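Local coordinates for CRISPR-associated endonuclease Cas9 (Campylobacter jejuni subsp. jejuni serotype O:2, PDB 5X2H), which uses guide RNA to recognise invading DNA and, in its natural full-length form, cuts both strands with RuvC-like and HNH nuclease domains, at residues 697-702 and 713-718; 684-689 and 735-740. All coordinates share one frame; numbering follows the deposited sequence.

Interaction 1: 697-702 and 713-718; sequences AVPIYT and KAVARS. With nucleotides of chain C; nucleotides of chain D.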
ATOM      1  N   ALA A 697      18.492  28.796  11.371  1.00 33.84           N
ATOM      2  CA  ALA A 697      17.928  27.530  10.926  1.00 32.26           C
ATOM      3  C   ALA A 697      18.002  27.404   9.413  1.00 35.70           C
ATOM      4  O   ALA A 697      17.669  28.344   8.684  1.00 34.79           O
ATOM      5  CB  ALA A 697      16.475  27.377  11.378  1.00 29.54           C
ATOM      6  N   VAL A 698      18.423  26.231   8.952  1.00 34.70           N
ATOM      7  CA  VAL A 698      18.480  25.885   7.539  1.00 31.31           C
ATOM      8  C   VAL A 698      17.403  24.827   7.283  1.00 31.58           C
ATOM      9  O   VAL A 698      17.518  23.700   7.785  1.00 31.68           O
ATOM     10  CB  VAL A 698      19.868  25.373   7.134  1.00 33.45           C
ATOM     11  CG1 VAL A 698      19.872  24.947   5.669  1.00 34.70           C
ATOM     12  CG2 VAL A 698      20.921  26.440   7.386  1.00 32.31           C
ATOM     13  N   PRO A 699      16.351  25.144   6.532  1.00 29.56           N
ATOM     14  CA  PRO A 699      15.310  24.143   6.267  1.00 29.71           C
ATOM     15  C   PRO A 699      15.743  23.188   5.167  1.00 32.04           C
ATOM     16  O   PRO A 699      16.350  23.590   4.170  1.00 34.95           O
ATOM     17  CB  PRO A 699      14.111  24.994   5.835  1.00 30.75           C
ATOM     18  CG  PRO A 699      14.738  26.198   5.192  1.00 31.09           C
ATOM     19  CD  PRO A 699      16.071  26.429   5.872  1.00 24.95           C
ATOM     20  N   ILE A 700      15.432  21.907   5.362  1.00 33.06           N
ATOM     21  CA  ILE A 700      15.860  20.836   4.467  1.00 34.55           C
ATOM     22  C   ILE A 700      14.633  20.029   4.059  1.00 34.41           C
ATOM     23  O   ILE A 700      13.954  19.449   4.916  1.00 32.30           O
ATOM     24  CB  ILE A 700      16.916  19.932   5.124  1.00 38.68           C
ATOM     25  CG1 ILE A 700      18.130  20.765   5.549  1.00 41.82           C
ATOM     26  CG2 ILE A 700      17.332  18.818   4.176  1.00 36.35           C
ATOM     27  CD1 ILE A 700      19.246  19.957   6.169  1.00 46.34           C
ATOM     28  N   TYR A 701      14.360  19.984   2.757  1.00 28.27           N
ATOM     29  CA  TYR A 701      13.151  19.388   2.207  1.00 29.70           C
ATOM     30  C   TYR A 701      13.472  18.088   1.475  1.00 33.48           C
ATOM     31  O   TYR A 701      14.630  17.767   1.192  1.00 34.34           O
ATOM     32  CB  TYR A 701      12.449  20.377   1.265  1.00 29.87           C
ATOM     33  CG  TYR A 701      12.094  21.696   1.922  1.00 32.43           C
ATOM     34  CD1 TYR A 701      13.016  22.736   1.987  1.00 29.50           C
ATOM     35  CD2 TYR A 701      10.839  21.901   2.477  1.00 32.29           C
ATOM     36  CE1 TYR A 701      12.696  23.938   2.585  1.00 31.31           C
ATOM     37  CE2 TYR A 701      10.510  23.102   3.075  1.00 32.82           C
ATOM     38  CZ  TYR A 701      11.443  24.116   3.130  1.00 33.32           C
ATOM     39  OH  TYR A 701      11.117  25.313   3.726  1.00 34.63           O
ATOM     40  N   THR A 702      12.413  17.338   1.160  1.00 31.01           N
ATOM     41  CA  THR A 702      12.587  16.071   0.453  1.00 31.62           C
ATOM     42  C   THR A 702      13.300  16.272  -0.877  1.00 33.57           C
ATOM     43  O   THR A 702      14.124  15.441  -1.283  1.00 32.44           O
ATOM     44  CB  THR A 702      11.232  15.404   0.227  1.00 30.65           C
ATOM     45  OG1 THR A 702      10.323  16.360  -0.336  1.00 33.26           O
ATOM     46  CG2 THR A 702      10.666  14.875   1.538  1.00 25.68           C
ATOM     47  N   LYS A 713      22.237  27.831   3.716  1.00 42.27           N
ATOM     48  CA  LYS A 713      21.826  29.204   3.967  1.00 39.67           C
ATOM     49  C   LYS A 713      20.673  29.211   4.957  1.00 36.91           C
ATOM     50  O   LYS A 713      19.674  28.511   4.758  1.00 35.87           O
ATOM     51  CB  LYS A 713      21.428  29.910   2.670  1.00 43.42           C
ATOM     52  CG  LYS A 713      22.604  30.199   1.751  1.00 50.28           C
ATOM     53  CD  LYS A 713      22.190  31.063   0.575  1.00 54.57           C
ATOM     54  CE  LYS A 713      23.391  31.473  -0.264  1.00 60.09           C
ATOM     55  NZ  LYS A 713      23.003  32.394  -1.370  1.00 63.49           N
ATOM     56  N   ALA A 714      20.819  29.996   6.021  1.00 35.43           N
ATOM     57  CA  ALA A 714      19.788  30.104   7.042  1.00 33.59           C
ATOM     58  C   ALA A 714      18.757  31.155   6.657  1.00 34.29           C
ATOM     59  O   ALA A 714      19.075  32.165   6.022  1.00 35.38           O
ATOM     60  CB  ALA A 714      20.404  30.450   8.398  1.00 28.93           C
ATOM     61  N   VAL A 715      17.511  30.912   7.064  1.00 34.26           N
ATOM     62  CA  VAL A 715      16.412  31.796   6.701  1.00 36.18           C
ATOM     63  C   VAL A 715      16.563  33.138   7.403  1.00 41.69           C
ATOM     64  O   VAL A 715      16.900  33.209   8.594  1.00 41.42           O
ATOM     65  CB  VAL A 715      15.062  31.144   7.046  1.00 33.64           C
ATOM     66  CG1 VAL A 715      13.910  32.075   6.676  1.00 31.63           C
ATOM     67  CG2 VAL A 715      14.924  29.804   6.333  1.00 31.45           C
ATOM     68  N   ALA A 716      16.317  34.213   6.660  1.00 40.66           N
ATOM     69  CA  ALA A 716      16.233  35.558   7.204  1.00 41.73           C
ATOM     70  C   ALA A 716      14.835  36.098   6.950  1.00 45.62           C
ATOM     71  O   ALA A 716      14.248  35.845   5.893  1.00 45.77           O
ATOM     72  CB  ALA A 716      17.280  36.483   6.576  1.00 41.39           C
ATOM     73  N   ARG A 717      14.296  36.830   7.922  1.00 49.20           N
ATOM     74  CA  ARG A 717      12.963  37.395   7.759  1.00 53.10           C
ATOM     75  C   ARG A 717      12.955  38.427   6.640  1.00 55.82           C
ATOM     76  O   ARG A 717      13.958  39.092   6.368  1.00 59.48           O
ATOM     77  CB  ARG A 717      12.485  38.025   9.064  1.00 57.79           C
ATOM     78  CG  ARG A 717      11.790  37.051   9.990  1.00 61.60           C
ATOM     79  CD  ARG A 717      11.254  37.774  11.198  1.00 67.08           C
ATOM     80  NE  ARG A 717      10.134  37.073  11.816  1.00 70.64           N
ATOM     81  CZ  ARG A 717       8.880  37.139  11.378  1.00 73.20           C
ATOM     82  NH1 ARG A 717       8.580  37.865  10.309  1.00 74.30           N
ATOM     83  NH2 ARG A 717       7.923  36.480  12.013  1.00 73.07           N
ATOM     84  N   SER A 718      11.807  38.558   5.984  1.00 58.52           N
ATOM     85  CA  SER A 718      11.681  39.398   4.805  1.00 60.77           C
ATOM     86  C   SER A 718      10.680  40.520   5.036  1.00 61.13           C
ATOM     87  O   SER A 718       9.844  40.468   5.942  1.00 58.49           O
ATOM     88  CB  SER A 718      11.246  38.578   3.583  1.00 57.89           C
ATOM     89  OG  SER A 718      12.363  38.006   2.933  1.00 58.93           O
TER
ATOM     90  O5'  DC C   1      13.282  37.551  19.442  1.00 61.25           O
ATOM     91  C5'  DC C   1      12.235  37.998  18.596  1.00 50.29           C
ATOM     92  C4'  DC C   1      10.902  37.949  19.318  1.00 52.94           C
ATOM     93  O4'  DC C   1       9.942  38.780  18.616  1.00 52.07           O
ATOM     94  C3'  DC C   1      10.256  36.573  19.404  1.00 48.44           C
ATOM     95  O3'  DC C   1       9.420  36.518  20.558  1.00 49.32           O
ATOM     96  C2'  DC C   1       9.444  36.531  18.115  1.00 46.31           C
ATOM     97  C1'  DC C   1       8.941  37.972  18.030  1.00 46.76           C
ATOM     98  N1   DC C   1       8.719  38.451  16.638  1.00 49.08           N
ATOM     99  C2   DC C   1       7.418  38.700  16.192  1.00 48.33           C
ATOM    100  O2   DC C   1       6.472  38.508  16.962  1.00 47.31           O
ATOM    101  N3   DC C   1       7.232  39.147  14.923  1.00 50.39           N
ATOM    102  C4   DC C   1       8.281  39.342  14.122  1.00 51.64           C
ATOM    103  N4   DC C   1       8.048  39.781  12.880  1.00 45.78           N
ATOM    104  C5   DC C   1       9.616  39.095  14.560  1.00 51.53           C
ATOM    105  C6   DC C   1       9.787  38.656  15.814  1.00 49.82           C
TER
ATOM    106  P    DA D   4       7.704  25.779   2.642  1.00 39.92           P
ATOM    107  OP1  DA D   4       8.251  25.810   1.264  1.00 30.03           O
ATOM    108  OP2  DA D   4       8.598  25.767   3.826  1.00 30.38           O
ATOM    109  O5'  DA D   4       6.737  27.027   2.844  1.00 39.05           O
ATOM    110  C5'  DA D   4       5.679  27.265   1.939  1.00 35.90           C
ATOM    111  C4'  DA D   4       4.902  28.486   2.376  1.00 34.00           C
ATOM    112  O4'  DA D   4       3.928  28.109   3.394  1.00 31.31           O
ATOM    113  C3'  DA D   4       5.766  29.584   3.023  1.00 29.70           C
ATOM    114  O3'  DA D   4       5.274  30.850   2.657  1.00 36.66           O
ATOM    115  C2'  DA D   4       5.531  29.336   4.504  1.00 26.60           C
ATOM    116  C1'  DA D   4       4.054  29.018   4.454  1.00 30.96           C
ATOM    117  N9   DA D   4       3.509  28.466   5.688  1.00 32.52           N
ATOM    118  C8   DA D   4       4.178  27.787   6.668  1.00 31.92           C
ATOM    119  N7   DA D   4       3.422  27.451   7.687  1.00 33.55           N
ATOM    120  C5   DA D   4       2.175  27.965   7.357  1.00 34.60           C
ATOM    121  C6   DA D   4       0.933  27.958   8.025  1.00 37.19           C
ATOM    122  N6   DA D   4       0.739  27.382   9.214  1.00 37.22           N
ATOM    123  N1   DA D   4      -0.110  28.559   7.412  1.00 35.99           N
ATOM    124  C2   DA D   4       0.086  29.136   6.224  1.00 34.75           C
ATOM    125  N3   DA D   4       1.204  29.212   5.506  1.00 34.92           N
ATOM    126  C4   DA D   4       2.218  28.598   6.134  1.00 33.14           C
TER
ATOM    127  P    DT C   2       8.498  35.235  20.859  1.00 54.56           P
ATOM    128  OP1  DT C   2       8.254  35.204  22.319  1.00 59.43           O
ATOM    129  OP2  DT C   2       9.092  34.058  20.184  1.00 50.39           O
ATOM    130  O5'  DT C   2       7.122  35.579  20.130  1.00 54.51           O
ATOM    131  C5'  DT C   2       6.045  34.662  20.179  1.00 52.16           C
ATOM    132  C4'  DT C   2       4.723  35.399  20.147  1.00 50.49           C
ATOM    133  O4'  DT C   2       4.692  36.283  18.997  1.00 48.28           O
ATOM    134  C3'  DT C   2       3.497  34.515  20.008  1.00 52.17           C
ATOM    135  O3'  DT C   2       2.391  35.149  20.618  1.00 49.80           O
ATOM    136  C2'  DT C   2       3.332  34.432  18.496  1.00 45.16           C
ATOM    137  C1'  DT C   2       3.706  35.850  18.081  1.00 46.02           C
ATOM    138  N1   DT C   2       4.274  35.949  16.708  1.00 45.73           N
ATOM    139  C2   DT C   2       3.478  36.397  15.676  1.00 46.07           C
ATOM    140  O2   DT C   2       2.310  36.711  15.818  1.00 47.14           O
ATOM    141  N3   DT C   2       4.100  36.459  14.460  1.00 43.67           N
ATOM    142  C4   DT C   2       5.412  36.129  14.177  1.00 44.56           C
ATOM    143  O4   DT C   2       5.883  36.223  13.051  1.00 43.12           O
ATOM    144  C5   DT C   2       6.193  35.670  15.304  1.00 46.86           C
ATOM    145  C7   DT C   2       7.631  35.281  15.120  1.00 41.72           C
ATOM    146  C6   DT C   2       5.591  35.607  16.501  1.00 44.04           C
TER
HETATM  147  O   HOH W   1      17.450  31.483  10.594  1.00 33.58           O
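A697 and V715 bring the two backbones together where strand 695-700 passes the end of strand 713-714 at a steep angle. V715 N donates to A697 O (3.0 Å, N-H...O angle 159°), and the same oxygen receives a CA-H...O contact from A714 CA at 3.2 Å. The reciprocal link is made by water: it accepts from A697 N at 3.0 Å and donates to V715 O at 2.7 Å, filling the place of a second direct bond. On one flank V698 presses its CG2 methyl on the K713 carbonyl oxygen O (3.6 Å) and reaches the A714 methyl more loosely. V715 turns CG1 anti to its own nitrogen (chi1 180°), which leaves CG2 directed at the proline ring, where it meets P699 CD at 3.6 Å. F763 of strand 756-764 packs against A697, P699 and V715 together, so this apolar patch joins two sheets. Beyond the shared patch both segments turn to DNA. Y701, at the N-cap of helix 702-707, lies with its ring edge toward the phosphate of DA4 of chain D, and its hydroxyl OH donates to OP2 at 2.6 Å. The D704 carboxylate accepts from Y701 N, helping to hold the backbone at this helix start. R717 carries its guanidinium to the bases of chain C; N4 of DC1 lies over the centre of one guanidinium face, 3.2 Å from R717 CZ, whereas the modelled approach to DT2 of chain C is too short to interpret. A water-completed backbone junction thus lies between two elements facing DNA, one bonded to a phosphate and one lying at bases, a layout consistent with the DNA-binding C-terminal region of Cas9, where wedge and PAM-interacting domains adjoin.

Interaction 2: 684-689 and 735-740; sequences VDIFKH and FCFSLY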
ATOM      1  N   VAL A 684      15.638  20.157   9.843  1.00 28.89           N
ATOM      2  CA  VAL A 684      16.124  21.529   9.937  1.00 33.45           C
ATOM      3  C   VAL A 684      17.425  21.515  10.727  1.00 34.88           C
ATOM      4  O   VAL A 684      17.514  20.872  11.778  1.00 37.14           O
ATOM      5  CB  VAL A 684      15.088  22.474  10.582  1.00 37.77           C
ATOM      6  CG1 VAL A 684      14.652  21.962  11.945  1.00 41.35           C
ATOM      7  CG2 VAL A 684      15.649  23.878  10.698  1.00 38.39           C
ATOM      8  N   ASP A 685      18.441  22.200  10.210  1.00 32.12           N
ATOM      9  CA  ASP A 685      19.751  22.246  10.842  1.00 33.92           C
ATOM     10  C   ASP A 685      19.892  23.561  11.597  1.00 37.91           C
ATOM     11  O   ASP A 685      19.729  24.638  11.014  1.00 37.71           O
ATOM     12  CB  ASP A 685      20.862  22.086   9.806  1.00 35.01           C
ATOM     13  CG  ASP A 685      20.914  20.684   9.222  1.00 38.68           C
ATOM     14  OD1 ASP A 685      20.153  19.810   9.698  1.00 36.67           O
ATOM     15  OD2 ASP A 685      21.713  20.458   8.288  1.00 38.89           O
ATOM     16  N   ILE A 686      20.192  23.465  12.889  1.00 40.26           N
ATOM     17  CA  ILE A 686      20.276  24.621  13.773  1.00 35.75           C
ATOM     18  C   ILE A 686      21.732  25.032  13.902  1.00 37.63           C
ATOM     19  O   ILE A 686      22.597  24.202  14.211  1.00 43.53           O
ATOM     20  CB  ILE A 686      19.665  24.312  15.150  1.00 33.42           C
ATOM     21  CG1 ILE A 686      18.182  23.970  15.001  1.00 31.84           C
ATOM     22  CG2 ILE A 686      19.870  25.482  16.107  1.00 36.07           C
ATOM     23  CD1 ILE A 686      17.390  25.008  14.230  1.00 30.16           C
ATOM     24  N   PHE A 687      22.006  26.307  13.654  1.00 33.37           N
ATOM     25  CA  PHE A 687      23.329  26.885  13.808  1.00 36.18           C
ATOM     26  C   PHE A 687      23.296  27.939  14.906  1.00 39.80           C
ATOM     27  O   PHE A 687      22.234  28.383  15.350  1.00 39.72           O
ATOM     28  CB  PHE A 687      23.824  27.510  12.499  1.00 36.41           C
ATOM     29  CG  PHE A 687      24.175  26.509  11.440  1.00 37.98           C
ATOM     30  CD1 PHE A 687      23.182  25.868  10.715  1.00 37.16           C
ATOM     31  CD2 PHE A 687      25.499  26.220  11.156  1.00 38.48           C
ATOM     32  CE1 PHE A 687      23.502  24.951   9.736  1.00 34.89           C
ATOM     33  CE2 PHE A 687      25.825  25.305  10.174  1.00 36.70           C
ATOM     34  CZ  PHE A 687      24.826  24.670   9.464  1.00 35.68           C
ATOM     35  N   LYS A 688      24.486  28.346  15.337  1.00 39.96           N
ATOM     36  CA  LYS A 688      24.637  29.348  16.382  1.00 39.96           C
ATOM     37  C   LYS A 688      25.809  30.240  16.014  1.00 40.91           C
ATOM     38  O   LYS A 688      26.917  29.747  15.785  1.00 41.47           O
ATOM     39  CB  LYS A 688      24.862  28.686  17.746  1.00 44.82           C
ATOM     40  CG  LYS A 688      24.935  29.637  18.927  1.00 51.56           C
ATOM     41  CD  LYS A 688      24.857  28.855  20.233  1.00 55.89           C
ATOM     42  CE  LYS A 688      25.062  29.747  21.440  1.00 59.69           C
ATOM     43  NZ  LYS A 688      26.465  30.233  21.518  1.00 66.13           N
ATOM     44  N   HIS A 689      25.562  31.545  15.938  1.00 44.63           N
ATOM     45  CA  HIS A 689      26.644  32.485  15.687  1.00 49.17           C
ATOM     46  C   HIS A 689      27.637  32.443  16.842  1.00 53.28           C
ATOM     47  O   HIS A 689      27.249  32.513  18.011  1.00 54.72           O
ATOM     48  CB  HIS A 689      26.089  33.895  15.505  1.00 48.23           C
ATOM     49  CG  HIS A 689      27.095  34.878  14.995  1.00 50.79           C
ATOM     50  ND1 HIS A 689      28.100  35.394  15.786  1.00 53.60           N
ATOM     51  CD2 HIS A 689      27.252  35.442  13.775  1.00 51.51           C
ATOM     52  CE1 HIS A 689      28.832  36.231  15.075  1.00 55.10           C
ATOM     53  NE2 HIS A 689      28.338  36.278  13.850  1.00 53.81           N
ATOM     54  N   PHE A 735      27.595  24.562  13.555  1.00 47.86           N
ATOM     55  CA  PHE A 735      26.472  23.636  13.559  1.00 45.86           C
ATOM     56  C   PHE A 735      26.227  23.117  14.969  1.00 46.86           C
ATOM     57  O   PHE A 735      27.158  22.678  15.651  1.00 49.42           O
ATOM     58  CB  PHE A 735      26.750  22.480  12.600  1.00 42.25           C
ATOM     59  CG  PHE A 735      25.748  21.364  12.677  1.00 40.68           C
ATOM     60  CD1 PHE A 735      24.493  21.501  12.109  1.00 38.48           C
ATOM     61  CD2 PHE A 735      26.073  20.166  13.294  1.00 40.19           C
ATOM     62  CE1 PHE A 735      23.573  20.469  12.169  1.00 36.67           C
ATOM     63  CE2 PHE A 735      25.157  19.133  13.360  1.00 36.61           C
ATOM     64  CZ  PHE A 735      23.910  19.281  12.793  1.00 35.10           C
ATOM     65  N   CYS A 736      24.970  23.173  15.408  1.00 43.43           N
ATOM     66  CA  CYS A 736      24.583  22.681  16.726  1.00 42.36           C
ATOM     67  C   CYS A 736      24.024  21.265  16.660  1.00 42.66           C
ATOM     68  O   CYS A 736      24.567  20.348  17.284  1.00 41.15           O
ATOM     69  CB  CYS A 736      23.560  23.629  17.361  1.00 42.72           C
ATOM     70  SG  CYS A 736      24.133  25.326  17.501  1.00 47.12           S
ATOM     71  N   PHE A 737      22.939  21.073  15.912  1.00 40.70           N
ATOM     72  CA  PHE A 737      22.283  19.776  15.797  1.00 40.75           C
ATOM     73  C   PHE A 737      21.261  19.852  14.672  1.00 42.20           C
ATOM     74  O   PHE A 737      20.917  20.934  14.187  1.00 41.55           O
ATOM     75  CB  PHE A 737      21.616  19.359  17.110  1.00 40.72           C
ATOM     76  CG  PHE A 737      20.900  20.480  17.812  1.00 41.06           C
ATOM     77  CD1 PHE A 737      19.648  20.890  17.395  1.00 38.83           C
ATOM     78  CD2 PHE A 737      21.482  21.117  18.894  1.00 41.53           C
ATOM     79  CE1 PHE A 737      18.989  21.917  18.043  1.00 40.05           C
ATOM     80  CE2 PHE A 737      20.830  22.143  19.545  1.00 42.44           C
ATOM     81  CZ  PHE A 737      19.582  22.543  19.120  1.00 42.91           C
ATOM     82  N   SER A 738      20.784  18.682  14.258  1.00 38.81           N
ATOM     83  CA  SER A 738      19.725  18.559  13.270  1.00 37.40           C
ATOM     84  C   SER A 738      18.440  18.150  13.972  1.00 37.64           C
ATOM     85  O   SER A 738      18.451  17.252  14.821  1.00 39.47           O
ATOM     86  CB  SER A 738      20.087  17.532  12.195  1.00 36.72           C
ATOM     87  OG  SER A 738      21.254  17.923  11.493  1.00 42.11           O
ATOM     88  N   LEU A 739      17.339  18.809  13.622  1.00 33.23           N
ATOM     89  CA  LEU A 739      16.037  18.502  14.190  1.00 32.27           C
ATOM     90  C   LEU A 739      15.152  17.846  13.141  1.00 36.33           C
ATOM     91  O   LEU A 739      15.131  18.262  11.979  1.00 37.33           O
ATOM     92  CB  LEU A 739      15.353  19.759  14.729  1.00 31.73           C
ATOM     93  CG  LEU A 739      16.075  20.500  15.853  1.00 33.79           C
ATOM     94  CD1 LEU A 739      15.233  21.665  16.341  1.00 31.54           C
ATOM     95  CD2 LEU A 739      16.409  19.543  16.995  1.00 36.75           C
ATOM     96  N   TYR A 740      14.433  16.814  13.563  1.00 36.41           N
ATOM     97  CA  TYR A 740      13.414  16.154  12.768  1.00 35.97           C
ATOM     98  C   TYR A 740      12.098  16.257  13.522  1.00 34.75           C
ATOM     99  O   TYR A 740      12.066  16.607  14.705  1.00 36.13           O
ATOM    100  CB  TYR A 740      13.771  14.682  12.505  1.00 36.18           C
ATOM    101  CG  TYR A 740      15.181  14.466  11.997  1.00 33.79           C
ATOM    102  CD1 TYR A 740      16.259  14.431  12.872  1.00 37.05           C
ATOM    103  CD2 TYR A 740      15.432  14.286  10.643  1.00 35.27           C
ATOM    104  CE1 TYR A 740      17.551  14.234  12.414  1.00 39.38           C
ATOM    105  CE2 TYR A 740      16.722  14.087  10.172  1.00 39.20           C
ATOM    106  CZ  TYR A 740      17.777  14.061  11.064  1.00 42.78           C
ATOM    107  OH  TYR A 740      19.061  13.863  10.606  1.00 44.52           O
TER
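S738 and D685 form the polar side-chain link of this antiparallel pair: S738 OG donates to D685 OD1 at 2.8 Å, arriving about 60° out of the carboxylate plane. The same carboxylate carries salt bridges to R683 through OD1 and to R830 through OD2, so the serine shares the carboxylate with two arginines. Along the strands, V684 and L739 make a hydrogen-bonded pair, V684 N to L739 O (2.9 Å) and L739 N to V684 O (2.8 Å). I686 is bonded to two successive residues: its N donates to F737 O at 2.9 Å, and its O accepts from C736 N, also at 2.9 Å. C736 and F737 therefore both lie opposite I686 in a classic beta bulge, which shifts the register by one and sets F687 against F735. These two rings form a T-shaped pair, the edge of F735 directed at the face of F687, centroids 5.8 Å apart and planes at 71°. F735 holds CG anti to its backbone N (chi1 171°), which lays the ring forward over the residues that follow, until its edge touches D685 CB and its face covers F737 N. Within the bulge, C736 SG rests on CB of K688, whose amine reaches on to N693. On the face of V684, I686, F737 and L739 the contact is apolar. I686 CG1 meets F737 CE1 at 3.8 Å, and V684 CG1 lies beside L739 CB at 3.6 Å; F811 adjoins I686, F737 and L739, while Y760 meets V684 and L739. The chemistry thus sets hydrocarbon against strands 756-764 and 810-816 on the V684 face, while the D685 face buries, beside an aromatic pair, a carboxylate that its two arginines and serine would probably keep ionised, tying the strand pair to the C-terminal tail at R830.

In the fold
From the N-terminal side, the chain enters strand 683-689, turns back through strand 695-700 as its neighbour in a three-stranded antiparallel sheet, and continues into helix 702-707. Interaction 1 then closes a short loop round that helix by returning the chain at 713-718 to the strand just left. After strand 727-728, which pairs with 713-714, strand 733-740 adds to the other side of 683-689, and interaction 2 closes the larger loop. Interaction 1 is nested inside it. Strand 683-689 is central, and V698 N probably bonds to D685 O, directly joining the contacts. Together they link the helix, the small two-stranded sheet and the three-stranded sheet, beside strands 756-764 and 810-816.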